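Local coordinates for protein glucosidase (Croceicoccus marinus, PDB 5Z3K) that probably hydrolyses O-glycosidic bonds as a beta-glucosidase of glycoside hydrolase family 39, at residues I370-S375 with Y424-G429; L5-S10 with N355-L360; G351-G356 with T419-Y424; G14-N19 with A361-D366; A282-A287 with T331-L336. One frame throughout, in Å; residues are numbered along the deposited sequence.

Contact 1: I370-S375 with Y424-G429; sequences IRILIS and YTLEIG
I372 and I374 meet Y424, L426 and I428 in the interior of a β-sandwich, the kind of domain that accompanies the catalytic barrel in family 39 glycosidases. Both strands belong to one mixed sheet, which folds over so that they face each other nearly antiparallel. Their axes are 10.7 Å apart, and the gap is bridged by side chains rather than by hydrogen bonds. I372 works with both of its branches. CG2, anti to the backbone N, comes tip to tip with L426, touching CD2 at 3.8 Å. CG1 leaves on the other side of CB and carries CD1 toward I428, where it lies 4.0 Å from I428 CG1. The result is one isoleucine fitted between two residues of the opposite strand. L9 and V11 of strand 6-13, the neighbour of 423-429 in the sheet, also touch L426. The aromatic partner behaves differently. Y424 has CG placed between its backbone N and carbonyl carbon (chi1 69°), which lays the ring across the interior with one face turned to I374; its hydroxyl is hydrogen-bonded to E476 of strand 474-482. I374 answers with a long, nearly straight CG1 branch (chi2 164°), presenting a methyl group to the ring. This is a CH-pi contact: I374 CD1 sits 4.0 Å from the centroid of the Y424 ring, only 8° off the ring normal.

Contact 2: L5-S10 with N355-L360; sequences LIAKLS and NGFAAL
A7 and L9 point inward from strand 6-13 and receive F357, which rises to meet them from strand 357-363. The two strands run nearly parallel, 14° apart, with axes separated by 9.7 Å, and no hydrogen bond links them.

F357 is the side chain to follow. From CB, its CG goes anti to the backbone N (chi1 -167°), and this sends the ring straight across the gap instead of along its own strand. The first ring atom to find a partner over there is CD2, which has the A7 methyl 4.0 Å away. One bond further out, F357 CE2 comes down to 3.4 Å from A7 CB, a tight fit. The same CE2 is also touched by a leucine: L9 CD1 lies 4.0 Å from F357 CE2, at the ring edge and close to the ring plane. At the tip, F357 CZ is 3.6 Å from A7 CB, so the one methyl group spans three consecutive ring carbons on an oblique approach. CZ also packs against CG2 of I374, on the neighbouring strand 369-376.

L9 spreads its two methyl groups between two targets. While CD1 goes to the phenylalanine, L9 CD2 lies 4.4 Å from A359 CB, a looser touch. Behind the strand of F357, A358 faces the other way, onto helix 277-291. Two facing layers thus pack apolar side chains between them without a hydrogen bond from one to the other, as in the core of a β-sandwich.

Contact 3: G351-G356 with T419-Y424; sequences GGDDNG and TGYSGY
An Asx turn at D353 faces T419 and Y421 across a small water-bridged junction between two surface loops. The turn is made by one carboxylate oxygen: D353 OD1 accepts from N355 N at 2.8 Å, with an N-H...O angle of 142°. That donor comes from above the carboxylate plane, 49° out of it, and F357 N donates to the same oxygen. Gripped twice by backbone, the carboxylate is held with OD2 directed at the opposite loop. There, water 2 ties three side chains together. It donates to D353 OD2 at 2.6 Å, and it is also hydrogen-bonded to T419 OG1 at 2.9 Å and to Y421 OH at 2.6 Å. Water 1 accepts from T419 N at 2.8 Å and donates to D353 OD2, although several acceptors compete for its protons. The carboxylate runs past the tyrosine in the reverse direction, their planes 16° apart, and D353 OD2 is 3.8 Å from Y421 CE2. T419 in turn sets its CG2 over one face of the Y421 ring, offset toward the rim.

The first loop joins strand 345-350 to strand 357-363, and Y290 of helix 277-291 hydrogen-bonds it through D353 O and G356 N. The second leads into strand 423-429, with Y421 lying against A7 of strand 6-13 and meeting F357 edge-to-face.

Contact 4: G14-N19 with A361-D366; sequences GEPIGN and AGRTAD
G14 and P16 lie against the guanidinium end of R363, where the chain turns a corner after strand 6-13. At G14 the backbone itself is the partner: its carbonyl carbon C is 3.5 Å from R363 NH1. No direct hydrogen bond joins G14 to the arginine; water bridges the two instead. Water 4 donates to G14 O at 3.1 Å and accepts from R363 NH1 at 3.2 Å. Water 3 donates to the same carbonyl oxygen at 3.0 Å and lies in plane at the guanidinium edge beside NH2, at a spacing short enough to be doubtful.

E15 follows with its side chain turned away from the arginine, leaving its backbone to pass the guanidinium. P16 then brings its ring up: CD lies 3.5 Å from R363 NH2 and CG 4.0 Å from that same nitrogen, on an oblique approach. Beyond it, I17 leaves the arginine and joins R346 through the backbone, packing its side chain on strand 345-350.

R363 reaches this corner by a first torsion of 63°, which tucks CG in over its own main chain, after which the side chain runs extended to NE. I370 of the adjacent strand touches its aliphatic part.

The charge has its main partner outside the two segments: NE forms a salt bridge with E345, and NH1 makes a weak hydrogen bond to A13 O. The corner of 14-19 therefore offers the cation chiefly a hydrated carbonyl and an apolar proline ring, a water-mediated contact at the surface rather than an ion pair.

Contact 5: A282-A287 with T331-L336; sequences AFLAAA and TGAFQL
L284 points from helix 277-291 at the backbone of helix 329-341, entering beside A333 rather than meeting another long side chain. Its chi1 of 78° wedges CG against both main-chain neighbours of CA, an uncommon setting for a helical leucine. From there CD1 reaches F334 N at 4.1 Å, where the helix backbone turns from A333 into F334. The branch point is close as well, with L284 CG 4.3 Å from A333 CB. The alanine's small methyl lets the leucine come this near to the main chain. The next residue, A285, also turns its CB toward A333 CB, at a looser 4.6 Å.

F334 aims its ring elsewhere, toward H24. On the far side of the same helix, Q335 folds back on its own turn: its NE2 donates to T331 O at 3.2 Å and 162°, from the opposite face of the carbonyl to Q335 N.

These two helices follow the last two strands of the TIM barrel, 259-266 and 298-301. L284 also packs on W265 of the first of them, and strand 369-376 of the β-sandwich packs against both helices, S375 OG hydrogen-bonded to A282 O and L373 lying on L336.

Contacts 1 and 2 lie in the β-sandwich, their centres about 9 Å apart, and contact 3 joins the loops at its end, its centre about 4 Å from that of contact 2. Backbone hydrogen bonds between adjacent strands probably stitch contacts 1 and 2 together, L373 N to L360 O at 2.8 Å and T425 N to A7 O at 2.8 Å. Contact 4 sits at the other end of strand 357-363, its centre about 23 Å from that of contact 3. Contact 5 belongs to the barrel and lies nearest the centre of the chain, about 12 Å away; S375 CB, 3.8 Å from A285 CB, joins it to contact 1 across the domain interface.

Contact 1: I370-S375 with Y424-G429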
# COMPACT_ATOMS: atom_id res chain seq x y z
N ILE A 370 -3.51 15.45 -18.47
CA ILE A 370 -2.49 15.84 -17.49
C ILE A 370 -3.12 15.82 -16.11
O ILE A 370 -4.22 16.36 -15.93
CB ILE A 370 -1.94 17.25 -17.80
CG1 ILE A 370 -1.69 17.46 -19.30
CG2 ILE A 370 -0.75 17.58 -16.88
CD1 ILE A 370 -0.62 16.62 -19.89
N ARG A 371 -2.43 15.25 -15.11
CA ARG A 371 -2.91 15.25 -13.73
C ARG A 371 -1.87 15.89 -12.82
O ARG A 371 -0.70 15.50 -12.83
CB ARG A 371 -3.20 13.83 -13.24
CG ARG A 371 -4.39 13.22 -13.95
CD ARG A 371 -4.81 11.86 -13.38
NE ARG A 371 -6.02 11.44 -14.09
CZ ARG A 371 -6.21 10.26 -14.65
NH1 ARG A 371 -5.28 9.31 -14.57
NH2 ARG A 371 -7.36 10.02 -15.27
N ILE A 372 -2.31 16.86 -12.01
CA ILE A 372 -1.43 17.55 -11.07
C ILE A 372 -2.04 17.42 -9.68
O ILE A 372 -3.14 17.95 -9.42
CB ILE A 372 -1.21 19.03 -11.43
CG1 ILE A 372 -0.59 19.17 -12.83
CG2 ILE A 372 -0.32 19.68 -10.38
CD1 ILE A 372 -1.54 19.80 -13.87
N LEU A 373 -1.35 16.71 -8.80
CA LEU A 373 -1.82 16.40 -7.47
C LEU A 373 -1.08 17.26 -6.47
O LEU A 373 0.15 17.36 -6.53
CB LEU A 373 -1.58 14.92 -7.16
CG LEU A 373 -1.99 14.46 -5.77
CD1 LEU A 373 -3.54 14.42 -5.68
CD2 LEU A 373 -1.41 13.11 -5.48
N ILE A 374 -1.81 17.89 -5.55
CA ILE A 374 -1.24 18.80 -4.56
C ILE A 374 -1.82 18.46 -3.20
O ILE A 374 -3.05 18.44 -3.03
CB ILE A 374 -1.55 20.27 -4.89
CG1 ILE A 374 -1.09 20.64 -6.30
CG2 ILE A 374 -0.94 21.19 -3.82
CD1 ILE A 374 -1.70 21.94 -6.81
N SER A 375 -0.96 18.24 -2.21
CA SER A 375 -1.40 18.08 -0.83
C SER A 375 -0.75 19.15 0.03
O SER A 375 0.47 19.36 -0.07
CB SER A 375 -1.09 16.70 -0.27
OG SER A 375 -1.57 16.58 1.08
N TYR A 424 -2.37 28.44 -3.66
CA TYR A 424 -1.33 28.19 -4.65
C TYR A 424 -1.72 28.87 -5.95
O TYR A 424 -2.90 29.12 -6.23
CB TYR A 424 -1.12 26.68 -4.88
CG TYR A 424 -2.29 26.03 -5.58
CD1 TYR A 424 -2.37 26.00 -6.97
CD2 TYR A 424 -3.35 25.49 -4.85
CE1 TYR A 424 -3.46 25.44 -7.62
CE2 TYR A 424 -4.44 24.92 -5.49
CZ TYR A 424 -4.49 24.89 -6.87
OH TYR A 424 -5.57 24.34 -7.51
N THR A 425 -0.72 29.15 -6.77
CA THR A 425 -0.96 29.40 -8.18
C THR A 425 -0.05 28.45 -8.95
O THR A 425 1.06 28.15 -8.50
CB THR A 425 -0.73 30.87 -8.58
OG1 THR A 425 -1.02 31.02 -9.97
CG2 THR A 425 0.71 31.29 -8.29
N LEU A 426 -0.54 27.95 -10.08
CA LEU A 426 0.08 26.85 -10.80
C LEU A 426 0.10 27.18 -12.28
O LEU A 426 -0.96 27.38 -12.88
CB LEU A 426 -0.69 25.54 -10.55
CG LEU A 426 -0.44 24.39 -11.54
CD1 LEU A 426 1.01 23.89 -11.44
CD2 LEU A 426 -1.43 23.23 -11.30
N GLU A 427 1.28 27.22 -12.90
CA GLU A 427 1.38 27.50 -14.32
C GLU A 427 1.79 26.24 -15.07
O GLU A 427 2.87 25.69 -14.82
CB GLU A 427 2.38 28.63 -14.61
CG GLU A 427 2.55 28.91 -16.10
CD GLU A 427 3.03 30.32 -16.40
OE1 GLU A 427 3.07 31.17 -15.48
OE2 GLU A 427 3.36 30.58 -17.58
N ILE A 428 0.93 25.78 -15.97
CA ILE A 428 1.21 24.61 -16.80
C ILE A 428 1.50 25.10 -18.21
O ILE A 428 0.64 25.72 -18.85
CB ILE A 428 0.03 23.62 -16.79
CG1 ILE A 428 -0.40 23.29 -15.36
CG2 ILE A 428 0.43 22.36 -17.53
CD1 ILE A 428 -1.70 23.95 -14.94
N GLY A 429 2.70 24.82 -18.70
CA GLY A 429 3.05 25.23 -20.04
C GLY A 429 3.25 24.06 -20.97
O GLY A 429 3.36 22.91 -20.53

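Contact 2: L5-S10 with N355-L360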
# COMPACT_ATOMS: atom_id res chain seq x y z
N LEU A 5 0.07 33.32 2.49
CA LEU A 5 1.21 32.79 1.76
C LEU A 5 0.71 31.91 0.62
O LEU A 5 -0.09 30.99 0.84
CB LEU A 5 2.11 31.99 2.69
CG LEU A 5 2.59 32.81 3.89
CD1 LEU A 5 3.15 31.90 4.96
CD2 LEU A 5 3.62 33.82 3.42
N ILE A 6 1.17 32.21 -0.60
CA ILE A 6 0.70 31.53 -1.80
C ILE A 6 1.89 30.78 -2.40
O ILE A 6 2.91 31.39 -2.73
CB ILE A 6 0.10 32.52 -2.82
CG1 ILE A 6 -1.02 33.35 -2.17
CG2 ILE A 6 -0.40 31.79 -4.06
CD1 ILE A 6 -2.28 32.56 -1.82
N ALA A 7 1.74 29.47 -2.53
CA ALA A 7 2.77 28.66 -3.17
C ALA A 7 2.74 28.87 -4.69
O ALA A 7 1.68 29.04 -5.29
CB ALA A 7 2.58 27.19 -2.83
N LYS A 8 3.91 28.82 -5.31
CA LYS A 8 4.05 29.06 -6.74
C LYS A 8 4.57 27.79 -7.41
O LYS A 8 5.71 27.39 -7.19
CB LYS A 8 4.99 30.24 -6.99
CG LYS A 8 4.31 31.58 -6.69
CD LYS A 8 5.33 32.68 -6.52
CE LYS A 8 4.67 34.02 -6.22
NZ LYS A 8 5.70 35.09 -6.04
N LEU A 9 3.73 27.19 -8.26
CA LEU A 9 4.04 25.92 -8.90
C LEU A 9 4.11 26.09 -10.40
O LEU A 9 3.35 26.87 -10.98
CB LEU A 9 2.99 24.85 -8.56
CG LEU A 9 2.85 24.54 -7.07
CD1 LEU A 9 1.58 23.74 -6.80
CD2 LEU A 9 4.09 23.78 -6.63
N SER A 10 5.01 25.35 -11.04
CA SER A 10 5.07 25.34 -12.49
C SER A 10 5.29 23.92 -12.98
O SER A 10 6.07 23.16 -12.39
CB SER A 10 6.20 26.25 -13.01
OG SER A 10 7.38 26.03 -12.28
N ASN A 355 8.23 19.90 3.47
CA ASN A 355 7.58 20.15 4.75
C ASN A 355 6.06 20.01 4.68
O ASN A 355 5.34 20.63 5.46
CB ASN A 355 7.91 21.54 5.29
CG ASN A 355 9.29 21.98 4.94
OD1 ASN A 355 9.47 22.86 4.10
ND2 ASN A 355 10.28 21.37 5.58
N GLY A 356 5.56 19.22 3.74
CA GLY A 356 4.15 18.89 3.71
C GLY A 356 3.36 19.52 2.59
O GLY A 356 2.18 19.17 2.42
N PHE A 357 3.95 20.44 1.81
CA PHE A 357 3.27 20.96 0.62
C PHE A 357 3.82 20.19 -0.58
O PHE A 357 4.76 20.62 -1.26
CB PHE A 357 3.44 22.47 0.46
CG PHE A 357 2.51 23.06 -0.57
CD1 PHE A 357 1.19 23.33 -0.26
CD2 PHE A 357 2.95 23.30 -1.87
CE1 PHE A 357 0.31 23.84 -1.21
CE2 PHE A 357 2.09 23.82 -2.83
CZ PHE A 357 0.76 24.09 -2.50
N ALA A 358 3.22 19.03 -0.84
CA ALA A 358 3.75 18.05 -1.78
C ALA A 358 2.97 18.12 -3.08
O ALA A 358 1.75 18.25 -3.07
CB ALA A 358 3.66 16.65 -1.19
N ALA A 359 3.68 18.01 -4.20
CA ALA A 359 3.04 18.11 -5.50
C ALA A 359 3.68 17.11 -6.45
O ALA A 359 4.88 16.81 -6.35
CB ALA A 359 3.11 19.54 -6.06
N LEU A 360 2.88 16.62 -7.39
CA LEU A 360 3.26 15.55 -8.30
C LEU A 360 2.46 15.71 -9.58
O LEU A 360 1.27 16.02 -9.54
CB LEU A 360 2.98 14.17 -7.65
CG LEU A 360 3.27 12.91 -8.46
CD1 LEU A 360 4.75 12.75 -8.74
CD2 LEU A 360 2.74 11.67 -7.72

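Contact 3: G351-G356 with T419-Y424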
# COMPACT_ATOMS: atom_id res chain seq x y z
N GLY A 351 8.44 23.74 -7.25
CA GLY A 351 7.91 24.68 -6.28
C GLY A 351 7.30 24.05 -5.06
O GLY A 351 6.97 24.77 -4.11
N GLY A 352 7.14 22.73 -5.02
CA GLY A 352 6.70 22.07 -3.81
C GLY A 352 7.81 22.11 -2.78
O GLY A 352 8.91 22.63 -3.03
N ASP A 353 7.54 21.56 -1.61
CA ASP A 353 8.58 21.49 -0.59
C ASP A 353 8.55 20.12 0.08
O ASP A 353 7.71 19.27 -0.24
CB ASP A 353 8.45 22.66 0.41
CG ASP A 353 7.18 22.59 1.25
OD1 ASP A 353 6.80 21.47 1.67
OD2 ASP A 353 6.57 23.64 1.52
N ASP A 354 9.47 19.91 1.03
CA ASP A 354 9.52 18.66 1.78
C ASP A 354 8.96 18.81 3.19
O ASP A 354 9.17 17.92 4.03
CB ASP A 354 10.95 18.10 1.82
CG ASP A 354 11.94 19.05 2.47
OD1 ASP A 354 11.51 20.11 2.97
OD2 ASP A 354 13.15 18.73 2.48
N ASN A 355 8.23 19.90 3.47
CA ASN A 355 7.58 20.15 4.75
C ASN A 355 6.06 20.01 4.68
O ASN A 355 5.34 20.63 5.46
CB ASN A 355 7.91 21.54 5.29
CG ASN A 355 9.29 21.98 4.94
OD1 ASN A 355 9.47 22.86 4.10
ND2 ASN A 355 10.28 21.37 5.58
N GLY A 356 5.56 19.22 3.74
CA GLY A 356 4.15 18.89 3.71
C GLY A 356 3.36 19.52 2.59
O GLY A 356 2.18 19.17 2.42
N THR A 419 5.07 25.33 5.82
CA THR A 419 5.23 26.74 5.44
C THR A 419 3.97 27.53 5.73
O THR A 419 4.04 28.76 5.88
CB THR A 419 5.60 26.85 3.95
OG1 THR A 419 6.81 26.11 3.71
CG2 THR A 419 5.84 28.30 3.55
N GLY A 420 2.84 26.86 5.86
CA GLY A 420 1.60 27.55 6.16
C GLY A 420 0.93 28.21 4.98
O GLY A 420 0.16 29.15 5.17
N TYR A 421 1.19 27.74 3.75
CA TYR A 421 0.46 28.23 2.59
C TYR A 421 -1.04 28.16 2.80
O TYR A 421 -1.57 27.19 3.36
CB TYR A 421 0.81 27.42 1.34
CG TYR A 421 2.25 27.51 0.90
CD1 TYR A 421 2.82 28.74 0.58
CD2 TYR A 421 3.02 26.37 0.78
CE1 TYR A 421 4.13 28.82 0.16
CE2 TYR A 421 4.34 26.45 0.36
CZ TYR A 421 4.89 27.68 0.06
OH TYR A 421 6.19 27.75 -0.36
N SER A 422 -1.74 29.19 2.34
CA SER A 422 -3.19 29.21 2.30
C SER A 422 -3.72 28.99 0.90
O SER A 422 -4.94 28.88 0.72
CB SER A 422 -3.70 30.54 2.86
OG SER A 422 -3.33 31.61 2.01
N GLY A 423 -2.85 28.91 -0.10
CA GLY A 423 -3.28 28.68 -1.46
C GLY A 423 -2.08 28.54 -2.37
O GLY A 423 -0.93 28.53 -1.93
N TYR A 424 -2.37 28.44 -3.66
CA TYR A 424 -1.33 28.19 -4.65
C TYR A 424 -1.72 28.87 -5.95
O TYR A 424 -2.90 29.12 -6.23
CB TYR A 424 -1.12 26.68 -4.88
CG TYR A 424 -2.29 26.03 -5.58
CD1 TYR A 424 -2.37 26.00 -6.97
CD2 TYR A 424 -3.35 25.49 -4.85
CE1 TYR A 424 -3.46 25.44 -7.62
CE2 TYR A 424 -4.44 24.92 -5.49
CZ TYR A 424 -4.49 24.89 -6.87
OH TYR A 424 -5.57 24.34 -7.51
O HOH W 1 4.55 23.51 3.69
O HOH W 2 7.61 25.95 0.89

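Contact 4: G14-N19 with A361-D366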
# COMPACT_ATOMS: atom_id res chain seq x y z
N GLY A 14 4.87 19.14 -21.62
CA GLY A 14 5.22 18.69 -22.95
C GLY A 14 6.39 17.73 -23.01
O GLY A 14 6.74 17.26 -24.10
N GLU A 15 7.02 17.45 -21.88
CA GLU A 15 8.12 16.51 -21.92
C GLU A 15 8.19 15.68 -20.65
O GLU A 15 8.27 16.22 -19.53
CB GLU A 15 9.44 17.24 -22.13
CG GLU A 15 9.72 18.31 -21.10
CD GLU A 15 10.87 19.18 -21.50
OE1 GLU A 15 11.17 19.23 -22.72
OE2 GLU A 15 11.48 19.81 -20.61
N PRO A 16 8.17 14.36 -20.77
CA PRO A 16 8.29 13.53 -19.58
C PRO A 16 9.69 13.61 -19.00
O PRO A 16 10.68 13.70 -19.73
CB PRO A 16 7.97 12.12 -20.10
CG PRO A 16 8.31 12.16 -21.54
CD PRO A 16 8.10 13.57 -22.01
N ILE A 17 9.76 13.59 -17.67
CA ILE A 17 11.04 13.46 -16.98
C ILE A 17 11.41 12.01 -16.75
O ILE A 17 12.58 11.72 -16.43
CB ILE A 17 11.00 14.26 -15.66
CG1 ILE A 17 10.08 13.57 -14.63
CG2 ILE A 17 10.53 15.71 -15.94
CD1 ILE A 17 10.21 14.10 -13.20
N GLY A 18 10.49 11.08 -16.94
CA GLY A 18 10.70 9.69 -16.61
C GLY A 18 9.35 9.03 -16.41
O GLY A 18 8.31 9.66 -16.54
N ASN A 19 9.40 7.75 -16.06
CA ASN A 19 8.16 7.00 -15.86
C ASN A 19 7.59 7.23 -14.47
O ASN A 19 8.32 7.25 -13.48
CB ASN A 19 8.39 5.50 -16.07
CG ASN A 19 8.63 5.14 -17.51
OD1 ASN A 19 8.18 5.84 -18.43
ND2 ASN A 19 9.32 4.03 -17.73
N ALA A 361 3.12 15.51 -10.72
CA ALA A 361 2.45 15.72 -12.00
C ALA A 361 2.77 14.59 -12.97
O ALA A 361 3.88 14.05 -12.98
CB ALA A 361 2.86 17.06 -12.63
N GLY A 362 1.80 14.25 -13.81
CA GLY A 362 2.00 13.19 -14.78
C GLY A 362 0.98 13.29 -15.90
O GLY A 362 -0.00 14.03 -15.81
N ARG A 363 1.22 12.54 -16.97
CA ARG A 363 0.27 12.51 -18.08
C ARG A 363 0.03 11.08 -18.53
O ARG A 363 0.89 10.21 -18.37
CB ARG A 363 0.72 13.39 -19.26
CG ARG A 363 2.00 12.97 -19.92
CD ARG A 363 2.30 13.85 -21.12
NE ARG A 363 3.36 13.28 -21.95
CZ ARG A 363 4.07 13.95 -22.83
NH1 ARG A 363 3.86 15.25 -23.02
NH2 ARG A 363 5.01 13.32 -23.54
N THR A 364 -1.16 10.83 -19.08
CA THR A 364 -1.52 9.48 -19.51
C THR A 364 -0.78 9.08 -20.79
O THR A 364 -0.27 9.92 -21.53
CB THR A 364 -3.03 9.38 -19.76
OG1 THR A 364 -3.40 10.44 -20.66
CG2 THR A 364 -3.80 9.52 -18.47
N ALA A 365 -0.79 7.77 -21.06
CA ALA A 365 -0.02 7.26 -22.20
C ALA A 365 -0.48 7.87 -23.51
O ALA A 365 0.34 8.17 -24.39
CB ALA A 365 -0.12 5.73 -22.25
N ASP A 366 -1.79 8.10 -23.67
CA ASP A 366 -2.30 8.68 -24.91
C ASP A 366 -2.03 10.18 -25.02
O ASP A 366 -2.37 10.78 -26.04
CB ASP A 366 -3.80 8.39 -25.07
CG ASP A 366 -4.68 9.10 -24.04
OD1 ASP A 366 -4.18 9.91 -23.24
OD2 ASP A 366 -5.90 8.84 -24.04
O HOH W 3 6.47 14.49 -25.23
O HOH W 4 4.67 16.00 -25.99

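Contact 5: A282-A287 with T331-L336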
# COMPACT_ATOMS: atom_id res chain seq x y z
N ALA A 282 -4.81 14.41 3.88
CA ALA A 282 -3.67 15.17 3.41
C ALA A 282 -2.37 14.42 3.67
O ALA A 282 -1.45 14.45 2.85
CB ALA A 282 -3.64 16.55 4.07
N PHE A 283 -2.29 13.73 4.81
CA PHE A 283 -1.11 12.93 5.11
C PHE A 283 -0.88 11.87 4.05
O PHE A 283 0.23 11.70 3.55
CB PHE A 283 -1.23 12.28 6.49
CG PHE A 283 -0.08 11.37 6.86
CD1 PHE A 283 -0.02 10.05 6.39
CD2 PHE A 283 0.95 11.82 7.68
CE1 PHE A 283 1.05 9.21 6.73
CE2 PHE A 283 2.01 11.00 8.03
CZ PHE A 283 2.07 9.70 7.55
N LEU A 284 -1.93 11.10 3.72
CA LEU A 284 -1.70 9.96 2.84
C LEU A 284 -1.37 10.42 1.42
O LEU A 284 -0.57 9.78 0.74
CB LEU A 284 -2.89 9.00 2.89
CG LEU A 284 -4.16 9.30 2.12
CD1 LEU A 284 -4.10 8.62 0.75
CD2 LEU A 284 -5.37 8.81 2.93
N ALA A 285 -1.92 11.56 0.99
CA ALA A 285 -1.53 12.10 -0.31
C ALA A 285 -0.08 12.58 -0.30
O ALA A 285 0.68 12.30 -1.23
CB ALA A 285 -2.49 13.22 -0.73
N ALA A 286 0.33 13.30 0.75
CA ALA A 286 1.73 13.72 0.82
C ALA A 286 2.67 12.53 0.93
O ALA A 286 3.75 12.52 0.33
CB ALA A 286 1.95 14.68 2.00
N ALA A 287 2.27 11.49 1.67
CA ALA A 287 3.13 10.32 1.81
C ALA A 287 3.34 9.62 0.48
O ALA A 287 4.46 9.21 0.14
CB ALA A 287 2.54 9.34 2.84
N THR A 331 -11.10 8.77 1.63
CA THR A 331 -11.38 8.01 0.42
C THR A 331 -11.24 8.90 -0.81
O THR A 331 -10.88 8.42 -1.88
CB THR A 331 -12.78 7.37 0.47
OG1 THR A 331 -13.79 8.38 0.56
CG2 THR A 331 -12.90 6.45 1.69
N GLY A 332 -11.51 10.20 -0.66
CA GLY A 332 -11.31 11.10 -1.78
C GLY A 332 -9.85 11.21 -2.14
O GLY A 332 -9.47 11.06 -3.30
N ALA A 333 -9.00 11.45 -1.13
CA ALA A 333 -7.56 11.53 -1.39
C ALA A 333 -7.03 10.21 -1.95
O ALA A 333 -6.16 10.21 -2.83
CB ALA A 333 -6.81 11.90 -0.10
N PHE A 334 -7.55 9.09 -1.46
CA PHE A 334 -7.11 7.79 -1.96
C PHE A 334 -7.34 7.66 -3.46
O PHE A 334 -6.46 7.19 -4.19
CB PHE A 334 -7.84 6.68 -1.19
CG PHE A 334 -7.42 5.28 -1.60
CD1 PHE A 334 -6.25 4.71 -1.09
CD2 PHE A 334 -8.20 4.53 -2.47
CE1 PHE A 334 -5.88 3.42 -1.44
CE2 PHE A 334 -7.83 3.24 -2.83
CZ PHE A 334 -6.67 2.68 -2.32
N GLN A 335 -8.51 8.10 -3.95
CA GLN A 335 -8.79 8.04 -5.38
C GLN A 335 -7.92 9.02 -6.16
O GLN A 335 -7.39 8.67 -7.22
CB GLN A 335 -10.27 8.32 -5.64
CG GLN A 335 -11.21 7.23 -5.10
CD GLN A 335 -12.67 7.64 -5.18
OE1 GLN A 335 -13.31 7.51 -6.22
NE2 GLN A 335 -13.19 8.17 -4.09
N LEU A 336 -7.79 10.26 -5.68
CA LEU A 336 -7.01 11.24 -6.45
C LEU A 336 -5.54 10.84 -6.52
O LEU A 336 -4.88 11.05 -7.55
CB LEU A 336 -7.14 12.63 -5.83
CG LEU A 336 -8.54 13.18 -5.61
CD1 LEU A 336 -8.42 14.62 -5.17
CD2 LEU A 336 -9.41 13.05 -6.85